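Local structure of glycerol dehydrogenase (Bacillus coagulans, 6CSJ) at residues A203-A217 / A229-S241. The protein is a polyol dehydrogenase of the iron-containing alcohol dehydrogenase family that probably oxidises glycerol with NAD+, here as a double mutant with acquired D-lactate dehydrogenase activity. The protein carries 2 engineered substitutions. Numbering follows the deposited sequence.
Sequences AKLCYDTQILEGLKA and AVEKIIEANTYLS
Gln210 NE2 donates to Asn237 OD1 at 2.9 Å, almost in line with the acceptor's carbonyl bond, although the hydrogen bond is bent, 143° at the hydrogen. A bend at chi2 (-57°) sets the amide over Ile233 CD1, with NE2 3.5 Å from Ala236 CB, while Asn237 ND2 binds the carbonyl of Ala118, which helps fix the acceptor's rotation. Gln210 OE1 is buried without a polar partner and meets Ile233 CD1 at 3.4 Å. With an alanine here, Asn237 OD1 would probably lose this donor and a gap would open beside Ile233 CD1. Around this bond the packing is knobs-into-holes: Thr209 sits among Lys232, Ile233, Ala236 and Leu240, its OG1 tied to Leu205 O (2.7 Å), and Ile233 fills the hole of Thr209, Gln210, Gly214 and Ala217, with CG1 3.5 Å from Ala217 CB. Leu240 CB meets Cys206 CB at 3.8 Å. Buried Glu213 lays OE1 against Lys232 CD (3.6 Å), too far from Lys232 NZ (4.1 Å) to pair; its OE2 takes a weak bond from Lys216 NZ, within a salt bridge. Segments 203-217 and 229-241, from successive helices of the helical part, cross at -125°, with Met169 and Ala172 of helix 162-173 packed on Gln210: a mainly apolar interface bridged by one side-chain hydrogen bond.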
ATOM      1  N   ALA A 203     -13.424  -4.476   2.008  1.00 18.92           N
ATOM      2  CA  ALA A 203     -12.878  -3.510   2.963  1.00 20.27           C
ATOM      3  C   ALA A 203     -13.198  -3.890   4.421  1.00 20.14           C
ATOM      4  O   ALA A 203     -12.344  -3.794   5.302  1.00 16.91           O
ATOM      5  CB  ALA A 203     -13.409  -2.121   2.652  1.00 21.76           C
ATOM      6  N   LYS A 204     -14.433  -4.318   4.654  1.00 21.94           N
ATOM      7  CA  LYS A 204     -14.888  -4.760   5.984  1.00 24.83           C
ATOM      8  C   LYS A 204     -14.126  -6.026   6.424  1.00 23.56           C
ATOM      9  O   LYS A 204     -13.620  -6.102   7.553  1.00 21.48           O
ATOM     10  CB  LYS A 204     -16.427  -4.959   5.966  1.00 27.06           C
ATOM     11  CG  LYS A 204     -17.108  -5.535   7.205  1.00 29.38           C
ATOM     12  CD  LYS A 204     -16.873  -4.722   8.458  1.00 35.36           C
ATOM     13  CE  LYS A 204     -17.520  -5.349   9.686  1.00 35.95           C
ATOM     14  NZ  LYS A 204     -16.857  -4.830  10.921  1.00 31.93           N
ATOM     15  N   LEU A 205     -14.014  -7.003   5.525  1.00 19.96           N
ATOM     16  CA  LEU A 205     -13.221  -8.204   5.810  1.00 18.42           C
ATOM     17  C   LEU A 205     -11.758  -7.856   6.101  1.00 18.14           C
ATOM     18  O   LEU A 205     -11.136  -8.483   6.955  1.00 17.62           O
ATOM     19  CB  LEU A 205     -13.307  -9.204   4.663  1.00 17.75           C
ATOM     20  CG  LEU A 205     -12.553 -10.529   4.845  1.00 18.89           C
ATOM     21  CD1 LEU A 205     -13.149 -11.384   5.961  1.00 17.74           C
ATOM     22  CD2 LEU A 205     -12.540 -11.278   3.521  1.00 18.18           C
ATOM     23  N   CYS A 206     -11.226  -6.861   5.394  1.00 18.49           N
ATOM     24  CA  CYS A 206      -9.870  -6.387   5.631  1.00 19.88           C
ATOM     25  C   CYS A 206      -9.697  -5.976   7.091  1.00 19.54           C
ATOM     26  O   CYS A 206      -8.819  -6.499   7.770  1.00 18.55           O
ATOM     27  CB  CYS A 206      -9.507  -5.226   4.686  1.00 21.55           C
ATOM     28  SG  CYS A 206      -7.840  -4.562   4.945  1.00 21.07           S
ATOM     29  N   TYR A 207     -10.561  -5.074   7.564  1.00 17.97           N
ATOM     30  CA  TYR A 207     -10.540  -4.598   8.955  1.00 17.04           C
ATOM     31  C   TYR A 207     -10.674  -5.741   9.969  1.00 15.49           C
ATOM     32  O   TYR A 207      -9.864  -5.859  10.888  1.00 14.03           O
ATOM     33  CB  TYR A 207     -11.656  -3.557   9.212  1.00 16.65           C
ATOM     34  CG  TYR A 207     -11.693  -3.089  10.655  1.00 15.07           C
ATOM     35  CD1 TYR A 207     -10.708  -2.233  11.158  1.00 14.29           C
ATOM     36  CD2 TYR A 207     -12.669  -3.558  11.536  1.00 15.14           C
ATOM     37  CE1 TYR A 207     -10.720  -1.825  12.479  1.00 15.33           C
ATOM     38  CE2 TYR A 207     -12.687  -3.155  12.873  1.00 15.66           C
ATOM     39  CZ  TYR A 207     -11.714  -2.296  13.337  1.00 14.90           C
ATOM     40  OH  TYR A 207     -11.733  -1.917  14.650  1.00 18.10           O
ATOM     41  N   ASP A 208     -11.699  -6.562   9.793  1.00 16.05           N
ATOM     42  CA  ASP A 208     -11.943  -7.714  10.665  1.00 17.88           C
ATOM     43  C   ASP A 208     -10.743  -8.660  10.750  1.00 19.05           C
ATOM     44  O   ASP A 208     -10.445  -9.178  11.831  1.00 20.68           O
ATOM     45  CB  ASP A 208     -13.156  -8.516  10.186  1.00 17.51           C
ATOM     46  CG  ASP A 208     -14.471  -7.773  10.360  1.00 18.89           C
ATOM     47  OD1 ASP A 208     -14.511  -6.749  11.055  1.00 20.14           O
ATOM     48  OD2 ASP A 208     -15.482  -8.228   9.784  1.00 24.23           O
ATOM     49  N   THR A 209     -10.077  -8.880   9.617  1.00 18.08           N
ATOM     50  CA  THR A 209      -8.894  -9.740   9.560  1.00 20.24           C
ATOM     51  C   THR A 209      -7.726  -9.133  10.351  1.00 20.95           C
ATOM     52  O   THR A 209      -7.022  -9.856  11.044  1.00 19.75           O
ATOM     53  CB  THR A 209      -8.459 -10.040   8.097  1.00 19.49           C
ATOM     54  OG1 THR A 209      -9.557 -10.606   7.365  1.00 15.08           O
ATOM     55  CG2 THR A 209      -7.300 -11.010   8.055  1.00 21.35           C
ATOM     56  N   GLN A 210      -7.545  -7.815  10.283  1.00 19.27           N
ATOM     57  CA  GLN A 210      -6.499  -7.163  11.082  1.00 19.02           C
ATOM     58  C   GLN A 210      -6.732  -7.389  12.576  1.00 21.11           C
ATOM     59  O   GLN A 210      -5.810  -7.800  13.284  1.00 19.04           O
ATOM     60  CB  GLN A 210      -6.408  -5.658  10.802  1.00 16.75           C
ATOM     61  CG  GLN A 210      -6.073  -5.272   9.368  1.00 17.20           C
ATOM     62  CD  GLN A 210      -4.774  -5.880   8.857  1.00 18.12           C
ATOM     63  OE1 GLN A 210      -3.806  -6.019   9.613  1.00 18.02           O
ATOM     64  NE2 GLN A 210      -4.745  -6.237   7.569  1.00 14.51           N
ATOM     65  N   ILE A 211      -7.967  -7.157  13.032  1.00 20.76           N
ATOM     66  CA  ILE A 211      -8.320  -7.286  14.455  1.00 19.51           C
ATOM     67  C   ILE A 211      -8.137  -8.737  14.943  1.00 18.47           C
ATOM     68  O   ILE A 211      -7.500  -8.967  15.967  1.00 14.09           O
ATOM     69  CB  ILE A 211      -9.778  -6.777  14.746  1.00 19.67           C
ATOM     70  CG1 ILE A 211      -9.944  -5.292  14.382  1.00 20.91           C
ATOM     71  CG2 ILE A 211     -10.185  -7.009  16.201  1.00 16.44           C
ATOM     72  CD1 ILE A 211      -8.914  -4.351  14.981  1.00 20.27           C
ATOM     73  N   LEU A 212      -8.657  -9.700  14.186  1.00 18.82           N
ATOM     74  CA  LEU A 212      -8.571 -11.119  14.566  1.00 20.21           C
ATOM     75  C   LEU A 212      -7.177 -11.749  14.430  1.00 18.90           C
ATOM     76  O   LEU A 212      -6.811 -12.608  15.237  1.00 18.57           O
ATOM     77  CB  LEU A 212      -9.601 -11.943  13.759  1.00 19.07           C
ATOM     78  CG  LEU A 212     -11.087 -11.615  14.039  1.00 20.53           C
ATOM     79  CD1 LEU A 212     -12.018 -12.263  13.019  1.00 19.62           C
ATOM     80  CD2 LEU A 212     -11.488 -12.032  15.463  1.00 20.33           C
ATOM     81  N   GLU A 213      -6.413 -11.325  13.415  1.00 20.42           N
ATOM     82  CA  GLU A 213      -5.199 -12.037  12.983  1.00 20.21           C
ATOM     83  C   GLU A 213      -3.876 -11.290  13.141  1.00 21.11           C
ATOM     84  O   GLU A 213      -2.822 -11.924  13.094  1.00 18.05           O
ATOM     85  CB  GLU A 213      -5.329 -12.443  11.514  1.00 19.68           C
ATOM     86  CG  GLU A 213      -6.578 -13.253  11.163  1.00 22.36           C
ATOM     87  CD  GLU A 213      -6.507 -14.677  11.655  1.00 24.73           C
ATOM     88  OE1 GLU A 213      -5.531 -15.377  11.310  1.00 28.49           O
ATOM     89  OE2 GLU A 213      -7.420 -15.105  12.383  1.00 36.32           O
ATOM     90  N   GLY A 214      -3.910  -9.967  13.311  1.00 19.25           N
ATOM     91  CA  GLY A 214      -2.687  -9.162  13.262  1.00 20.42           C
ATOM     92  C   GLY A 214      -1.613  -9.557  14.256  1.00 18.93           C
ATOM     93  O   GLY A 214      -0.436  -9.685  13.893  1.00 17.48           O
ATOM     94  N   LEU A 215      -2.027  -9.747  15.508  1.00 22.04           N
ATOM     95  CA  LEU A 215      -1.111 -10.099  16.598  1.00 22.01           C
ATOM     96  C   LEU A 215      -0.500 -11.484  16.361  1.00 19.32           C
ATOM     97  O   LEU A 215       0.715 -11.637  16.449  1.00 21.47           O
ATOM     98  CB  LEU A 215      -1.817 -10.054  17.963  1.00 20.00           C
ATOM     99  CG  LEU A 215      -0.976 -10.485  19.183  1.00 21.35           C
ATOM    100  CD1 LEU A 215       0.249  -9.606  19.362  1.00 18.99           C
ATOM    101  CD2 LEU A 215      -1.809 -10.536  20.453  1.00 21.17           C
ATOM    102  N   LYS A 216      -1.341 -12.476  16.059  1.00 17.56           N
ATOM    103  CA  LYS A 216      -0.863 -13.825  15.745  1.00 18.42           C
ATOM    104  C   LYS A 216       0.137 -13.831  14.587  1.00 19.69           C
ATOM    105  O   LYS A 216       1.130 -14.575  14.618  1.00 18.70           O
ATOM    106  CB  LYS A 216      -2.031 -14.751  15.394  1.00 17.72           C
ATOM    107  CG  LYS A 216      -2.898 -15.152  16.566  1.00 18.05           C
ATOM    108  CD  LYS A 216      -3.882 -16.239  16.168  1.00 20.32           C
ATOM    109  CE  LYS A 216      -5.054 -15.697  15.355  1.00 21.02           C
ATOM    110  NZ  LYS A 216      -5.849 -16.791  14.735  1.00 22.25           N
ATOM    111  N   ALA A 217      -0.147 -13.013  13.572  1.00 19.08           N
ATOM    112  CA  ALA A 217       0.731 -12.861  12.424  1.00 19.44           C
ATOM    113  C   ALA A 217       2.030 -12.184  12.812  1.00 19.73           C
ATOM    114  O   ALA A 217       3.085 -12.644  12.408  1.00 21.87           O
ATOM    115  CB  ALA A 217       0.047 -12.079  11.317  1.00 20.83           C
ATOM    116  N   ALA A 229      -1.911 -17.404   9.865  1.00 18.78           N
ATOM    117  CA  ALA A 229      -2.205 -16.035  10.280  1.00 20.50           C
ATOM    118  C   ALA A 229      -1.437 -15.048   9.416  1.00 20.41           C
ATOM    119  O   ALA A 229      -1.981 -14.021   9.017  1.00 24.60           O
ATOM    120  CB  ALA A 229      -1.871 -15.819  11.745  1.00 18.30           C
ATOM    121  N   VAL A 230      -0.174 -15.365   9.135  1.00 20.11           N
ATOM    122  CA  VAL A 230       0.647 -14.528   8.256  1.00 18.49           C
ATOM    123  C   VAL A 230       0.070 -14.543   6.843  1.00 17.56           C
ATOM    124  O   VAL A 230      -0.014 -13.500   6.216  1.00 15.72           O
ATOM    125  CB  VAL A 230       2.135 -14.947   8.273  1.00 17.35           C
ATOM    126  CG1 VAL A 230       2.941 -14.123   7.277  1.00 18.13           C
ATOM    127  CG2 VAL A 230       2.704 -14.755   9.667  1.00 17.24           C
ATOM    128  N   GLU A 231      -0.350 -15.715   6.367  1.00 19.87           N
ATOM    129  CA  GLU A 231      -1.019 -15.839   5.065  1.00 22.54           C
ATOM    130  C   GLU A 231      -2.254 -14.942   4.967  1.00 19.88           C
ATOM    131  O   GLU A 231      -2.422 -14.234   3.978  1.00 19.03           O
ATOM    132  CB  GLU A 231      -1.405 -17.300   4.753  1.00 24.55           C
ATOM    133  CG  GLU A 231      -0.221 -18.256   4.541  1.00 28.70           C
ATOM    134  CD  GLU A 231       0.429 -18.195   3.155  1.00 33.12           C
ATOM    135  OE1 GLU A 231      -0.204 -17.725   2.183  1.00 31.97           O
ATOM    136  OE2 GLU A 231       1.597 -18.640   3.044  1.00 37.72           O
ATOM    137  N   LYS A 232      -3.103 -14.950   5.992  1.00 21.32           N
ATOM    138  CA  LYS A 232      -4.326 -14.138   5.959  1.00 21.50           C
ATOM    139  C   LYS A 232      -4.044 -12.637   5.993  1.00 18.34           C
ATOM    140  O   LYS A 232      -4.742 -11.867   5.329  1.00 14.87           O
ATOM    141  CB  LYS A 232      -5.265 -14.517   7.102  1.00 25.89           C
ATOM    142  CG  LYS A 232      -6.005 -15.813   6.867  1.00 31.24           C
ATOM    143  CD  LYS A 232      -6.905 -16.123   8.043  1.00 41.16           C
ATOM    144  CE  LYS A 232      -7.579 -17.479   7.933  1.00 44.87           C
ATOM    145  NZ  LYS A 232      -7.969 -17.929   9.296  1.00 48.24           N
ATOM    146  N   ILE A 233      -3.038 -12.239   6.774  1.00 16.24           N
ATOM    147  CA  ILE A 233      -2.632 -10.841   6.876  1.00 16.97           C
ATOM    148  C   ILE A 233      -2.013 -10.347   5.568  1.00 18.12           C
ATOM    149  O   ILE A 233      -2.282  -9.225   5.153  1.00 20.78           O
ATOM    150  CB  ILE A 233      -1.685 -10.609   8.080  1.00 18.66           C
ATOM    151  CG1 ILE A 233      -2.495 -10.565   9.388  1.00 22.69           C
ATOM    152  CG2 ILE A 233      -0.846  -9.341   7.937  1.00 17.57           C
ATOM    153  CD1 ILE A 233      -3.529  -9.450   9.502  1.00 21.44           C
ATOM    154  N   ILE A 234      -1.195 -11.171   4.920  1.00 20.12           N
ATOM    155  CA  ILE A 234      -0.627 -10.798   3.624  1.00 19.17           C
ATOM    156  C   ILE A 234      -1.737 -10.568   2.594  1.00 17.85           C
ATOM    157  O   ILE A 234      -1.693  -9.583   1.865  1.00 16.70           O
ATOM    158  CB  ILE A 234       0.440 -11.820   3.157  1.00 19.70           C
ATOM    159  CG1 ILE A 234       1.715 -11.610   4.007  1.00 19.47           C
ATOM    160  CG2 ILE A 234       0.741 -11.654   1.672  1.00 18.64           C
ATOM    161  CD1 ILE A 234       2.805 -12.635   3.794  1.00 18.88           C
ATOM    162  N   GLU A 235      -2.736 -11.453   2.561  1.00 20.55           N
ATOM    163  CA  GLU A 235      -3.895 -11.278   1.686  1.00 21.13           C
ATOM    164  C   GLU A 235      -4.652  -9.983   2.050  1.00 21.32           C
ATOM    165  O   GLU A 235      -5.004  -9.199   1.160  1.00 20.49           O
ATOM    166  CB  GLU A 235      -4.842 -12.489   1.751  1.00 21.66           C
ATOM    167  CG  GLU A 235      -5.972 -12.414   0.726  1.00 24.50           C
ATOM    168  CD  GLU A 235      -7.074 -13.442   0.893  1.00 28.98           C
ATOM    169  OE1 GLU A 235      -6.846 -14.543   1.459  1.00 33.55           O
ATOM    170  OE2 GLU A 235      -8.194 -13.140   0.416  1.00 34.07           O
ATOM    171  N   ALA A 236      -4.884  -9.760   3.345  1.00 18.65           N
ATOM    172  CA  ALA A 236      -5.589  -8.558   3.805  1.00 19.08           C
ATOM    173  C   ALA A 236      -4.842  -7.248   3.500  1.00 19.40           C
ATOM    174  O   ALA A 236      -5.441  -6.281   3.019  1.00 23.05           O
ATOM    175  CB  ALA A 236      -5.894  -8.663   5.292  1.00 21.25           C
ATOM    176  N   ASN A 237      -3.540  -7.240   3.780  1.00 18.40           N
ATOM    177  CA  ASN A 237      -2.666  -6.101   3.492  1.00 17.59           C
ATOM    178  C   ASN A 237      -2.569  -5.750   2.008  1.00 16.83           C
ATOM    179  O   ASN A 237      -2.276  -4.603   1.673  1.00 16.91           O
ATOM    180  CB  ASN A 237      -1.248  -6.357   4.013  1.00 17.62           C
ATOM    181  CG  ASN A 237      -1.145  -6.260   5.527  1.00 19.66           C
ATOM    182  OD1 ASN A 237      -2.153  -6.146   6.229  1.00 20.71           O
ATOM    183  ND2 ASN A 237       0.089  -6.307   6.042  1.00 17.25           N
ATOM    184  N   THR A 238      -2.804  -6.722   1.128  1.00 18.02           N
ATOM    185  CA  THR A 238      -2.552  -6.556  -0.300  1.00 17.49           C
ATOM    186  C   THR A 238      -3.837  -6.584  -1.130  1.00 17.88           C
ATOM    187  O   THR A 238      -4.224  -5.569  -1.708  1.00 21.34           O
ATOM    188  CB  THR A 238      -1.553  -7.617  -0.791  1.00 17.69           C
ATOM    189  OG1 THR A 238      -0.435  -7.657   0.106  1.00 17.97           O
ATOM    190  CG2 THR A 238      -1.047  -7.277  -2.190  1.00 19.69           C
ATOM    191  N   TYR A 239      -4.512  -7.719  -1.201  1.00 17.82           N
ATOM    192  CA  TYR A 239      -5.697  -7.790  -2.049  1.00 19.23           C
ATOM    193  C   TYR A 239      -6.879  -7.053  -1.421  1.00 18.32           C
ATOM    194  O   TYR A 239      -7.410  -6.129  -2.021  1.00 16.56           O
ATOM    195  CB  TYR A 239      -6.087  -9.227  -2.372  1.00 17.45           C
ATOM    196  CG  TYR A 239      -7.125  -9.316  -3.470  1.00 17.53           C
ATOM    197  CD1 TYR A 239      -6.745  -9.202  -4.800  1.00 18.34           C
ATOM    198  CD2 TYR A 239      -8.478  -9.494  -3.195  1.00 16.39           C
ATOM    199  CE1 TYR A 239      -7.664  -9.240  -5.832  1.00 16.94           C
ATOM    200  CE2 TYR A 239      -9.414  -9.562  -4.241  1.00 17.82           C
ATOM    201  CZ  TYR A 239      -8.986  -9.426  -5.557  1.00 16.25           C
ATOM    202  OH  TYR A 239      -9.859  -9.472  -6.618  1.00 17.80           O
ATOM    203  N   LEU A 240      -7.264  -7.455  -0.213  1.00 19.69           N
ATOM    204  CA  LEU A 240      -8.465  -6.921   0.439  1.00 20.28           C
ATOM    205  C   LEU A 240      -8.383  -5.404   0.608  1.00 21.26           C
ATOM    206  O   LEU A 240      -9.324  -4.683   0.250  1.00 19.27           O
ATOM    207  CB  LEU A 240      -8.688  -7.556   1.815  1.00 22.25           C
ATOM    208  CG  LEU A 240      -8.789  -9.073   1.949  1.00 23.69           C
ATOM    209  CD1 LEU A 240      -9.113  -9.460   3.390  1.00 22.83           C
ATOM    210  CD2 LEU A 240      -9.823  -9.629   0.980  1.00 23.77           C
ATOM    211  N   SER A 241      -7.262  -4.938   1.160  1.00 19.54           N
ATOM    212  CA  SER A 241      -7.019  -3.512   1.347  1.00 20.33           C
ATOM    213  C   SER A 241      -6.828  -2.771   0.009  1.00 23.72           C
ATOM    214  O   SER A 241      -7.231  -1.616  -0.117  1.00 20.11           O
ATOM    215  CB  SER A 241      -5.781  -3.296   2.219  1.00 19.64           C
ATOM    216  OG  SER A 241      -5.527  -1.919   2.417  1.00 17.93           O
TER